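4-alpha-glucanotransferase (Aquifex aeolicus, PDB 1TZ7) is an amylomaltase, also called disproportionating enzyme or D-enzyme, of the 4-alpha-glucanotransferase family, built around a beta/alpha barrel. Local coordinates at residues 28-33 with 59-64; 67-72 with 85-90; 116-121 with 478-483; 406-411 with 465-470. All blocks are in the same frame, centred on the assembly; numbering follows the deposited sequence.

Contact 1. Residues 28-33 with 59-64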
# COMPACT_ATOMS: atom_id res chain seq x y z
N LEU A 28 -3.88 8.03 4.76
CA LEU A 28 -5.21 7.97 4.16
C LEU A 28 -5.12 7.34 2.77
O LEU A 28 -4.49 7.89 1.88
CB LEU A 28 -5.81 9.38 4.04
CG LEU A 28 -7.19 9.45 3.38
CD1 LEU A 28 -8.26 8.90 4.32
CD2 LEU A 28 -7.52 10.89 2.98
N HIS A 29 -5.74 6.19 2.61
CA HIS A 29 -5.77 5.52 1.31
C HIS A 29 -6.73 6.22 0.37
O HIS A 29 -7.73 6.81 0.79
CB HIS A 29 -6.20 4.07 1.49
CG HIS A 29 -5.97 3.21 0.29
ND1 HIS A 29 -4.75 3.11 -0.34
CD2 HIS A 29 -6.80 2.37 -0.38
CE1 HIS A 29 -4.84 2.26 -1.35
NE2 HIS A 29 -6.08 1.80 -1.39
N VAL A 30 -6.42 6.14 -0.92
CA VAL A 30 -7.21 6.82 -1.94
C VAL A 30 -8.69 6.42 -1.86
O VAL A 30 -9.57 7.25 -2.07
CB VAL A 30 -6.65 6.51 -3.37
CG1 VAL A 30 -7.53 7.13 -4.43
CG2 VAL A 30 -5.20 7.02 -3.50
N THR A 31 -8.96 5.14 -1.55
CA THR A 31 -10.35 4.63 -1.53
C THR A 31 -11.19 5.36 -0.48
O THR A 31 -12.40 5.47 -0.64
CB THR A 31 -10.37 3.11 -1.23
OG1 THR A 31 -9.71 2.84 0.01
CG2 THR A 31 -9.58 2.33 -2.28
N SER A 32 -10.54 5.83 0.58
CA SER A 32 -11.24 6.45 1.71
C SER A 32 -11.69 7.89 1.43
O SER A 32 -12.48 8.46 2.18
CB SER A 32 -10.36 6.41 2.96
OG SER A 32 -10.05 5.08 3.32
N LEU A 33 -11.18 8.47 0.34
CA LEU A 33 -11.62 9.81 -0.11
C LEU A 33 -13.13 9.80 -0.37
O LEU A 33 -13.66 8.81 -0.87
CB LEU A 33 -10.89 10.21 -1.40
CG LEU A 33 -9.62 11.09 -1.40
CD1 LEU A 33 -9.18 11.66 -0.07
CD2 LEU A 33 -8.47 10.54 -2.24
N SER A 59 3.33 17.84 5.51
CA SER A 59 4.30 17.65 4.42
C SER A 59 4.28 16.22 3.86
O SER A 59 4.97 15.92 2.89
CB SER A 59 5.71 17.95 4.91
OG SER A 59 5.81 19.26 5.40
N LEU A 60 3.49 15.34 4.47
CA LEU A 60 3.51 13.91 4.10
C LEU A 60 2.11 13.37 3.90
O LEU A 60 1.19 13.70 4.64
CB LEU A 60 4.24 13.08 5.17
CG LEU A 60 5.70 13.43 5.43
CD1 LEU A 60 6.16 12.78 6.72
CD2 LEU A 60 6.57 13.01 4.27
N TRP A 61 1.96 12.51 2.89
CA TRP A 61 0.74 11.77 2.67
C TRP A 61 1.09 10.30 2.45
O TRP A 61 1.82 9.97 1.52
CB TRP A 61 0.01 12.32 1.45
CG TRP A 61 -1.22 11.55 1.07
CD1 TRP A 61 -2.02 10.82 1.91
CD2 TRP A 61 -1.79 11.44 -0.23
NE1 TRP A 61 -3.06 10.26 1.20
CE2 TRP A 61 -2.95 10.62 -0.12
CE3 TRP A 61 -1.46 11.94 -1.50
CZ2 TRP A 61 -3.75 10.30 -1.22
CZ3 TRP A 61 -2.26 11.62 -2.59
CH2 TRP A 61 -3.39 10.81 -2.44
N GLN A 62 0.58 9.42 3.31
CA GLN A 62 0.81 7.99 3.15
C GLN A 62 -0.42 7.29 2.61
O GLN A 62 -1.52 7.42 3.16
CB GLN A 62 1.25 7.34 4.47
CG GLN A 62 1.71 5.87 4.28
CD GLN A 62 2.41 5.29 5.51
OE1 GLN A 62 2.24 4.12 5.82
NE2 GLN A 62 3.19 6.10 6.18
N VAL A 63 -0.23 6.54 1.54
CA VAL A 63 -1.27 5.73 0.96
C VAL A 63 -0.91 4.25 1.10
O VAL A 63 0.22 3.91 1.43
CB VAL A 63 -1.47 6.06 -0.55
CG1 VAL A 63 -2.07 7.44 -0.73
CG2 VAL A 63 -0.14 5.94 -1.32
N LEU A 64 -1.89 3.39 0.85
CA LEU A 64 -1.62 1.95 0.74
C LEU A 64 -1.26 1.64 -0.73
O LEU A 64 -1.31 2.53 -1.58
CB LEU A 64 -2.85 1.15 1.19
CG LEU A 64 -3.53 1.65 2.48
CD1 LEU A 64 -4.80 0.88 2.75
CD2 LEU A 64 -2.58 1.55 3.67
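His29 and Val63 bring the two backbones within 4.5 Å, CA to CA, just where two neighbouring parallel strands run out into loops. One main-chain bond still links them beyond the strand ends: Leu28 N donates to Gln62 O at 2.9 Å. After that the chains part, residues 30-32 turning into a short 3-10 segment, and side chains take over the pairing. Trp61 reaches back to the other segment, and its indole NE1 donates to Leu28 O at 2.9 Å, coming in on a lone pair within the carbonyl plane. Val63 CG1 also lies against that oxygen, so Leu28 O is packed as well as bonded. His29 makes the return link. With CG anti to its backbone N (chi1 -167°), its ring swings across to Leu64, where ND1 accepts from Leu64 N at 3.1 Å; the donor sits 24° out of the ring plane and the bond is bent (138°). Leu64 CD1 covers one face of the imidazole in a CH-pi contact, 3.9 Å from the ring centroid. The ring is thus held by a bond at ND1 and by a methyl over its face. Val30 CG2 fills in between, 4.2 Å from Trp61 CZ2 and equally far from Val63 CG1. All the touching residues are buried. Helix 44-56 makes the beta-alpha-beta crossover between strands 23-27 and 60-62, and its Phe49 meets Trp61 edge-to-face while touching Leu28. Gln62 leads away from the contact, its NE2 bonded to Tyr400 OH at the end of strand 397-400.

Contact 2. Residues 67-72 with 85-90; sequences NPTSLE and AGNYVL
Pro68 and Asn87 sit at the heart of this contact, their CA atoms 3.9 Å apart, inside the long loop that leaves barrel strand 60-62 and comes back on itself before helix 94-98. Neither segment has a strand, so side-chain amides do the stitching that a sheet would leave to the backbone. The tight end is at Asn67, Pro68 and Ala85. Asn67 ND2 donates to Ala85 O at 3.1 Å, nearly straight at 162°, with the acceptor close to the Asn67 amide plane and the donor in the carbonyl plane. The same oxygen receives a CA-H contact from Asn67, so two groups of one residue hold it. Pro68 closes this end by setting CD 3.9 Å from Ala85 CB, and Tyr155 of helix 149-165 lies against both residues.

Toward Thr69 the packing thins. Asn87 crosses its side chain at about a right angle and spends both ends of its amide there: OD1 takes a weak, long bond from Thr69 N, while ND2 gives to the hydroxyl. Beyond it, Ser70, Leu71 and Glu72 lead away from residues 85-90 toward the surface, with Glu72 exposed. In the 3-10 turn at residues 88-90, Tyr88 packs on Leu128 and Val201, and Val89 on Tyr121. Thr69 OG1, which lies between its own backbone N and carbonyl carbon (chi1 55°), ties this end to helix 117-133. There it is hydrogen-bonded to Tyr121 OH as well as receiving Asn87 ND2 at 3.0 Å, with Thr69 OG1 27° out of the Asn87 amide plane.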
# COMPACT_ATOMS: atom_id res chain seq x y z
N ASN A 67 -2.03 -1.09 -6.27
CA ASN A 67 -2.15 -2.22 -7.20
C ASN A 67 -3.62 -2.67 -7.34
O ASN A 67 -4.42 -2.48 -6.43
CB ASN A 67 -1.29 -3.39 -6.71
CG ASN A 67 0.18 -3.02 -6.59
OD1 ASN A 67 0.87 -3.51 -5.70
ND2 ASN A 67 0.67 -2.14 -7.49
N PRO A 68 -3.95 -3.28 -8.48
CA PRO A 68 -5.33 -3.72 -8.74
C PRO A 68 -5.83 -4.71 -7.69
O PRO A 68 -5.11 -5.62 -7.31
CB PRO A 68 -5.24 -4.39 -10.13
CG PRO A 68 -3.77 -4.57 -10.40
CD PRO A 68 -3.04 -3.58 -9.60
N THR A 69 -7.06 -4.51 -7.24
CA THR A 69 -7.66 -5.38 -6.23
C THR A 69 -8.80 -6.18 -6.84
O THR A 69 -9.25 -5.89 -7.94
CB THR A 69 -8.19 -4.54 -5.05
OG1 THR A 69 -9.09 -3.54 -5.53
CG2 THR A 69 -7.07 -3.76 -4.39
N SER A 70 -9.25 -7.19 -6.12
CA SER A 70 -10.33 -8.05 -6.59
C SER A 70 -11.21 -8.49 -5.42
O SER A 70 -10.77 -8.56 -4.28
CB SER A 70 -9.75 -9.27 -7.31
OG SER A 70 -9.24 -10.21 -6.38
N LEU A 71 -12.47 -8.79 -5.73
CA LEU A 71 -13.41 -9.37 -4.75
C LEU A 71 -12.82 -10.64 -4.12
O LEU A 71 -12.99 -10.89 -2.92
CB LEU A 71 -14.74 -9.72 -5.44
CG LEU A 71 -15.97 -8.82 -5.23
CD1 LEU A 71 -15.64 -7.54 -4.51
CD2 LEU A 71 -16.64 -8.53 -6.57
N GLU A 72 -12.13 -11.44 -4.94
CA GLU A 72 -11.65 -12.77 -4.53
C GLU A 72 -10.68 -12.65 -3.36
O GLU A 72 -10.66 -13.50 -2.47
CB GLU A 72 -10.94 -13.46 -5.71
CG GLU A 72 -11.88 -14.09 -6.73
CD GLU A 72 -12.71 -13.05 -7.48
OE1 GLU A 72 -12.13 -12.05 -7.97
OE2 GLU A 72 -13.95 -13.25 -7.58
N ALA A 85 1.03 -2.48 -11.70
CA ALA A 85 -0.13 -1.82 -12.30
C ALA A 85 -0.87 -0.96 -11.27
O ALA A 85 -0.70 -1.13 -10.07
CB ALA A 85 -1.07 -2.85 -12.90
N GLY A 86 -1.70 -0.05 -11.76
CA GLY A 86 -2.59 0.73 -10.92
C GLY A 86 -4.00 0.16 -10.89
O GLY A 86 -4.40 -0.60 -11.78
N ASN A 87 -4.76 0.54 -9.87
CA ASN A 87 -6.09 -0.00 -9.61
C ASN A 87 -7.16 0.86 -10.29
O ASN A 87 -7.34 2.03 -9.94
CB ASN A 87 -6.33 -0.04 -8.09
CG ASN A 87 -7.51 -0.91 -7.70
OD1 ASN A 87 -8.13 -1.57 -8.55
ND2 ASN A 87 -7.83 -0.92 -6.41
N TYR A 88 -7.88 0.28 -11.26
CA TYR A 88 -8.73 1.07 -12.16
C TYR A 88 -9.96 1.68 -11.45
O TYR A 88 -10.53 2.65 -11.94
CB TYR A 88 -9.17 0.24 -13.39
CG TYR A 88 -10.27 -0.79 -13.12
CD1 TYR A 88 -11.62 -0.44 -13.20
CD2 TYR A 88 -9.96 -2.12 -12.82
CE1 TYR A 88 -12.63 -1.38 -12.97
CE2 TYR A 88 -10.96 -3.07 -12.58
CZ TYR A 88 -12.29 -2.69 -12.66
OH TYR A 88 -13.28 -3.63 -12.43
N VAL A 89 -10.34 1.11 -10.30
CA VAL A 89 -11.48 1.64 -9.54
C VAL A 89 -11.16 2.97 -8.85
O VAL A 89 -12.05 3.66 -8.36
CB VAL A 89 -12.00 0.62 -8.48
CG1 VAL A 89 -12.53 -0.63 -9.16
CG2 VAL A 89 -10.91 0.27 -7.48
N LEU A 90 -9.87 3.33 -8.82
CA LEU A 90 -9.43 4.61 -8.25
C LEU A 90 -9.45 5.73 -9.29
O LEU A 90 -9.13 6.87 -8.99
CB LEU A 90 -8.03 4.48 -7.67
CG LEU A 90 -7.80 3.34 -6.67
CD1 LEU A 90 -6.36 3.34 -6.19
CD2 LEU A 90 -8.76 3.45 -5.50

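Contact 3. Residues 116-121 with 478-483; sequences LYEVVY and NWRWRI
A polar clasp joins Tyr117 and Glu118, in the first turn of helix 117-133, to Trp479 and Arg480 in the irregular chain near the C-terminal end, some 360 residues further on. Its buried half is a hydrogen bond from Tyr117 OH to Trp479 O, short at 2.6 Å, with the hydroxyl tilted 26° from the carbonyl plane. Trp479 CB lies alongside, 3.5 Å from Tyr117 OH, while its indole turns away. The outer half is a salt bridge. Arg480 NH1 donates to Glu118 OE1 at 2.8 Å, in the guanidinium plane and on the syn side of the carboxylate. Only this pair is close: NH2 and OE2 of the same two residues stay 3.7 Å apart, giving a single-point bridge and not a forked one.

Between the two bonds, Tyr117 sets CD1 over the centre of the Arg480 guanidinium, 4.0 Å above it. The planes stand 81° apart, so the ring presents its edge to the flat cation. The arginine reaches the helix start by bending at chi3 (91°), and its NH1 is shared with Ala115 O, just ahead of Leu116 at the N-cap. Backbone bonding between Arg480 and Ala115 ties down the same corner. Further along the helix, Tyr121 turns to Thr69 and Asn75, while on the loop side Trp481 packs against helix 457-460, which follows strand 452-456 of the barrel.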
# COMPACT_ATOMS: atom_id res chain seq x y z
N LEU A 116 -17.92 0.84 -2.17
CA LEU A 116 -18.82 -0.09 -2.82
C LEU A 116 -18.05 -0.91 -3.88
O LEU A 116 -18.27 -0.75 -5.08
CB LEU A 116 -19.97 0.67 -3.49
CG LEU A 116 -21.23 1.06 -2.67
CD1 LEU A 116 -21.21 0.71 -1.18
CD2 LEU A 116 -21.75 2.48 -2.95
N TYR A 117 -17.15 -1.77 -3.41
CA TYR A 117 -16.21 -2.46 -4.29
C TYR A 117 -16.93 -3.23 -5.40
O TYR A 117 -16.64 -3.04 -6.58
CB TYR A 117 -15.32 -3.41 -3.48
CG TYR A 117 -14.18 -2.71 -2.78
CD1 TYR A 117 -14.17 -2.56 -1.40
CD2 TYR A 117 -13.12 -2.17 -3.50
CE1 TYR A 117 -13.14 -1.91 -0.75
CE2 TYR A 117 -12.07 -1.52 -2.87
CZ TYR A 117 -12.09 -1.39 -1.49
OH TYR A 117 -11.06 -0.74 -0.86
N GLU A 118 -17.87 -4.09 -5.02
CA GLU A 118 -18.62 -4.89 -5.98
C GLU A 118 -19.14 -4.02 -7.12
O GLU A 118 -18.98 -4.37 -8.31
CB GLU A 118 -19.80 -5.60 -5.30
CG GLU A 118 -19.41 -6.74 -4.36
CD GLU A 118 -19.16 -6.27 -2.94
OE1 GLU A 118 -19.13 -5.04 -2.71
OE2 GLU A 118 -18.99 -7.13 -2.04
N VAL A 119 -19.76 -2.89 -6.76
CA VAL A 119 -20.45 -2.09 -7.76
C VAL A 119 -19.49 -1.23 -8.60
O VAL A 119 -19.75 -1.00 -9.77
CB VAL A 119 -21.66 -1.21 -7.18
CG1 VAL A 119 -21.95 -1.47 -5.72
CG2 VAL A 119 -21.59 0.25 -7.57
N VAL A 120 -18.38 -0.79 -8.01
CA VAL A 120 -17.44 0.07 -8.73
C VAL A 120 -16.54 -0.73 -9.70
O VAL A 120 -16.11 -0.20 -10.72
CB VAL A 120 -16.56 0.93 -7.77
CG1 VAL A 120 -17.43 1.82 -6.90
CG2 VAL A 120 -15.65 0.05 -6.92
N TYR A 121 -16.25 -1.99 -9.37
CA TYR A 121 -15.57 -2.88 -10.31
C TYR A 121 -16.34 -2.94 -11.62
O TYR A 121 -15.76 -2.84 -12.69
CB TYR A 121 -15.43 -4.30 -9.74
CG TYR A 121 -14.36 -4.45 -8.68
CD1 TYR A 121 -13.06 -3.98 -8.89
CD2 TYR A 121 -14.64 -5.05 -7.46
CE1 TYR A 121 -12.08 -4.11 -7.92
CE2 TYR A 121 -13.66 -5.19 -6.48
CZ TYR A 121 -12.39 -4.72 -6.71
OH TYR A 121 -11.43 -4.86 -5.73
N ASN A 478 -12.88 -5.85 4.87
CA ASN A 478 -11.82 -4.87 5.09
C ASN A 478 -11.71 -3.87 3.94
O ASN A 478 -12.28 -4.07 2.87
CB ASN A 478 -10.49 -5.59 5.28
CG ASN A 478 -10.54 -6.60 6.40
OD1 ASN A 478 -10.75 -6.26 7.56
ND2 ASN A 478 -10.35 -7.87 6.05
N TRP A 479 -10.96 -2.79 4.20
CA TRP A 479 -10.58 -1.82 3.16
C TRP A 479 -11.76 -1.00 2.68
O TRP A 479 -11.71 -0.41 1.59
CB TRP A 479 -9.91 -2.53 1.98
CG TRP A 479 -8.98 -3.62 2.39
CD1 TRP A 479 -9.17 -4.96 2.25
CD2 TRP A 479 -7.71 -3.47 3.02
NE1 TRP A 479 -8.10 -5.65 2.75
CE2 TRP A 479 -7.18 -4.76 3.23
CE3 TRP A 479 -6.95 -2.37 3.43
CZ2 TRP A 479 -5.94 -4.98 3.83
CZ3 TRP A 479 -5.71 -2.59 4.02
CH2 TRP A 479 -5.23 -3.89 4.22
N ARG A 480 -12.81 -0.94 3.49
CA ARG A 480 -14.05 -0.35 3.06
C ARG A 480 -14.28 1.06 3.64
O ARG A 480 -15.10 1.81 3.13
CB ARG A 480 -15.23 -1.27 3.43
CG ARG A 480 -15.10 -2.71 2.83
CD ARG A 480 -16.42 -3.48 2.73
NE ARG A 480 -17.05 -3.27 1.48
CZ ARG A 480 -17.33 -4.16 0.52
NH1 ARG A 480 -17.99 -3.71 -0.50
NH2 ARG A 480 -16.93 -5.44 0.52
N TRP A 481 -13.55 1.43 4.70
CA TRP A 481 -13.83 2.70 5.39
C TRP A 481 -13.60 3.89 4.48
O TRP A 481 -12.60 3.95 3.77
CB TRP A 481 -12.98 2.87 6.64
CG TRP A 481 -13.23 4.22 7.28
CD1 TRP A 481 -14.32 4.59 8.01
CD2 TRP A 481 -12.39 5.38 7.20
NE1 TRP A 481 -14.21 5.91 8.41
CE2 TRP A 481 -13.03 6.41 7.92
CE3 TRP A 481 -11.15 5.66 6.60
CZ2 TRP A 481 -12.48 7.69 8.06
CZ3 TRP A 481 -10.61 6.92 6.74
CH2 TRP A 481 -11.28 7.92 7.46
N ARG A 482 -14.54 4.83 4.52
CA ARG A 482 -14.38 6.10 3.82
C ARG A 482 -14.74 7.26 4.73
O ARG A 482 -15.55 7.13 5.64
CB ARG A 482 -15.28 6.14 2.57
CG ARG A 482 -14.99 5.06 1.55
CD ARG A 482 -15.21 5.50 0.11
NE ARG A 482 -16.61 5.77 -0.17
CZ ARG A 482 -17.04 6.68 -1.05
NH1 ARG A 482 -18.34 6.85 -1.23
NH2 ARG A 482 -16.18 7.43 -1.73
N ILE A 483 -14.13 8.41 4.47
CA ILE A 483 -14.56 9.67 5.05
C ILE A 483 -16.00 9.95 4.65
O ILE A 483 -16.35 9.87 3.47
CB ILE A 483 -13.64 10.83 4.56
CG1 ILE A 483 -12.21 10.63 5.07
CG2 ILE A 483 -14.18 12.17 5.01
CD1 ILE A 483 -11.15 11.40 4.27

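Contact 4. Residues 406-411 with 465-470; sequences LPPIRG and NEARMN
Leu406 O rests against Arg468 CG at 3.5 Å, where two loops beyond the parallel strands of the beta/alpha barrel run together: the one after strand 397-400, entering helix 409-414, and the one after strand 452-456 and helix 457-460. A water links the same carbonyl oxygen to the other chain segment, lying 2.7 Å from Leu406 O and accepting from Met469 N at 3.1 Å.

Pro407 comes next and carries the centre of the contact. The Arg468 chain, extended from CG to NE with CG anti to its backbone N (chi1 -172°), runs beside the proline ring and points the same way. This lays one face of the guanidinium under Pro407 CD, which sits over its middle, 3.5 Å from Arg468 CZ. The group has further partners: NE donates to Asn470 O at 2.9 Å, approaching from above the Asn470 carbonyl plane, NH2 bonds to Asp405 O, and Tyr471 makes a cation-pi contact with it.

Pro408, at the N-cap of the helix, packs its ring on the second segment. Its CD lies 3.9 Å from Arg468 CA, and its CG comes near Ala467 CB. From there Ile409 and Arg410 face other neighbours; Ile409 N is bonded to Asp459 OD1, and Arg410 forms a salt bridge with Glu434. Gly411, still in the first turn, returns to the contact. Here Asn465 lies directly on the helix backbone, the CA atoms of the two residues only 4.4 Å apart and Asn465 CG 3.5 Å from Gly411 CA.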
# COMPACT_ATOMS: atom_id res chain seq x y z
N LEU A 406 -4.75 -1.65 12.39
CA LEU A 406 -5.09 -1.48 13.80
C LEU A 406 -6.42 -0.78 13.92
O LEU A 406 -6.84 -0.08 13.00
CB LEU A 406 -4.02 -0.64 14.49
CG LEU A 406 -2.83 -1.37 15.14
CD1 LEU A 406 -2.44 -2.61 14.37
CD2 LEU A 406 -1.66 -0.42 15.26
N PRO A 407 -7.08 -0.94 15.06
CA PRO A 407 -8.21 -0.08 15.39
C PRO A 407 -7.72 1.35 15.55
O PRO A 407 -6.60 1.55 16.02
CB PRO A 407 -8.73 -0.65 16.72
CG PRO A 407 -7.65 -1.55 17.24
CD PRO A 407 -6.78 -1.92 16.11
N PRO A 408 -8.53 2.33 15.15
CA PRO A 408 -8.22 3.72 15.47
C PRO A 408 -8.10 3.92 16.97
O PRO A 408 -8.71 3.17 17.73
CB PRO A 408 -9.43 4.49 14.90
CG PRO A 408 -10.00 3.59 13.87
CD PRO A 408 -9.78 2.20 14.38
N ILE A 409 -7.31 4.90 17.38
CA ILE A 409 -6.98 5.10 18.80
C ILE A 409 -8.22 5.07 19.71
O ILE A 409 -8.17 4.51 20.80
CB ILE A 409 -6.22 6.44 18.98
CG1 ILE A 409 -4.77 6.30 18.49
CG2 ILE A 409 -6.25 6.91 20.45
CD1 ILE A 409 -3.96 5.24 19.25
N ARG A 410 -9.31 5.68 19.26
CA ARG A 410 -10.51 5.81 20.10
C ARG A 410 -11.16 4.44 20.35
O ARG A 410 -11.66 4.19 21.44
CB ARG A 410 -11.52 6.77 19.47
CG ARG A 410 -12.74 7.08 20.37
CD ARG A 410 -13.63 8.20 19.83
NE ARG A 410 -14.64 8.62 20.81
CZ ARG A 410 -15.51 9.61 20.61
NH1 ARG A 410 -15.51 10.28 19.47
NH2 ARG A 410 -16.38 9.92 21.56
N GLY A 411 -11.15 3.58 19.33
CA GLY A 411 -11.70 2.24 19.46
C GLY A 411 -10.76 1.30 20.21
O GLY A 411 -11.20 0.42 20.94
N ASN A 465 -13.98 1.92 16.57
CA ASN A 465 -13.70 0.62 15.94
C ASN A 465 -14.44 0.43 14.61
O ASN A 465 -14.02 -0.36 13.77
CB ASN A 465 -14.08 -0.52 16.90
CG ASN A 465 -13.15 -0.62 18.09
OD1 ASN A 465 -13.58 -0.53 19.24
ND2 ASN A 465 -11.87 -0.79 17.82
N GLU A 466 -15.56 1.14 14.45
CA GLU A 466 -16.36 1.05 13.22
C GLU A 466 -15.58 1.55 11.99
O GLU A 466 -15.89 1.17 10.86
CB GLU A 466 -17.68 1.83 13.39
CG GLU A 466 -17.59 3.34 13.10
CD GLU A 466 -17.04 4.14 14.28
OE1 GLU A 466 -17.01 5.39 14.18
OE2 GLU A 466 -16.65 3.53 15.30
N ALA A 467 -14.58 2.40 12.22
CA ALA A 467 -13.81 3.01 11.12
C ALA A 467 -12.46 2.29 10.89
O ALA A 467 -11.59 2.80 10.20
CB ALA A 467 -13.57 4.49 11.40
N ARG A 468 -12.31 1.11 11.48
CA ARG A 468 -11.11 0.31 11.28
C ARG A 468 -10.97 -0.11 9.81
O ARG A 468 -11.91 -0.64 9.21
CB ARG A 468 -11.14 -0.93 12.17
CG ARG A 468 -9.86 -1.72 12.17
CD ARG A 468 -9.81 -2.84 13.21
NE ARG A 468 -8.56 -3.59 13.14
CZ ARG A 468 -8.15 -4.46 14.06
NH1 ARG A 468 -8.89 -4.71 15.13
NH2 ARG A 468 -6.99 -5.08 13.90
N MET A 469 -9.81 0.14 9.23
CA MET A 469 -9.58 -0.15 7.82
C MET A 469 -9.44 -1.66 7.60
O MET A 469 -10.13 -2.23 6.76
CB MET A 469 -8.33 0.58 7.33
CG MET A 469 -8.17 0.58 5.81
SD MET A 469 -9.57 1.36 4.95
CE MET A 469 -8.76 1.89 3.42
N ASN A 470 -8.55 -2.30 8.35
CA ASN A 470 -8.29 -3.74 8.17
C ASN A 470 -8.12 -4.49 9.49
O ASN A 470 -7.51 -3.97 10.44
CB ASN A 470 -7.05 -3.97 7.30
CG ASN A 470 -6.73 -5.45 7.10
OD1 ASN A 470 -7.56 -6.22 6.63
ND2 ASN A 470 -5.51 -5.85 7.46
O HOH W 1 -7.52 1.34 10.86

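How the contacts relate
Contacts 1 and 2 are buried; contacts 3 and 4 are partly open to solvent. Contact 1 lies nearest the centre of the chain and joins the ends of adjacent barrel strands through backbone, indole and imidazole, whereas contact 2 relies on asparagine amides. Charge enters further out: contact 3 pairs an arginine with a glutamate, and contact 4 lays one flat under a proline. Residues 465-470 and 478-483 belong to one loop, joined by Trp479 N to Met469 O at 2.8 Å, and Met469 CE also packs on Ser32 of contact 1. A probable hydrogen bond, 2.8 Å, joins Ser32 O to Ile483 N of contact 3, and Tyr121 joins contacts 2 and 3. Contacts 2 and 4 do not touch, their nearest atoms about 9 Å apart.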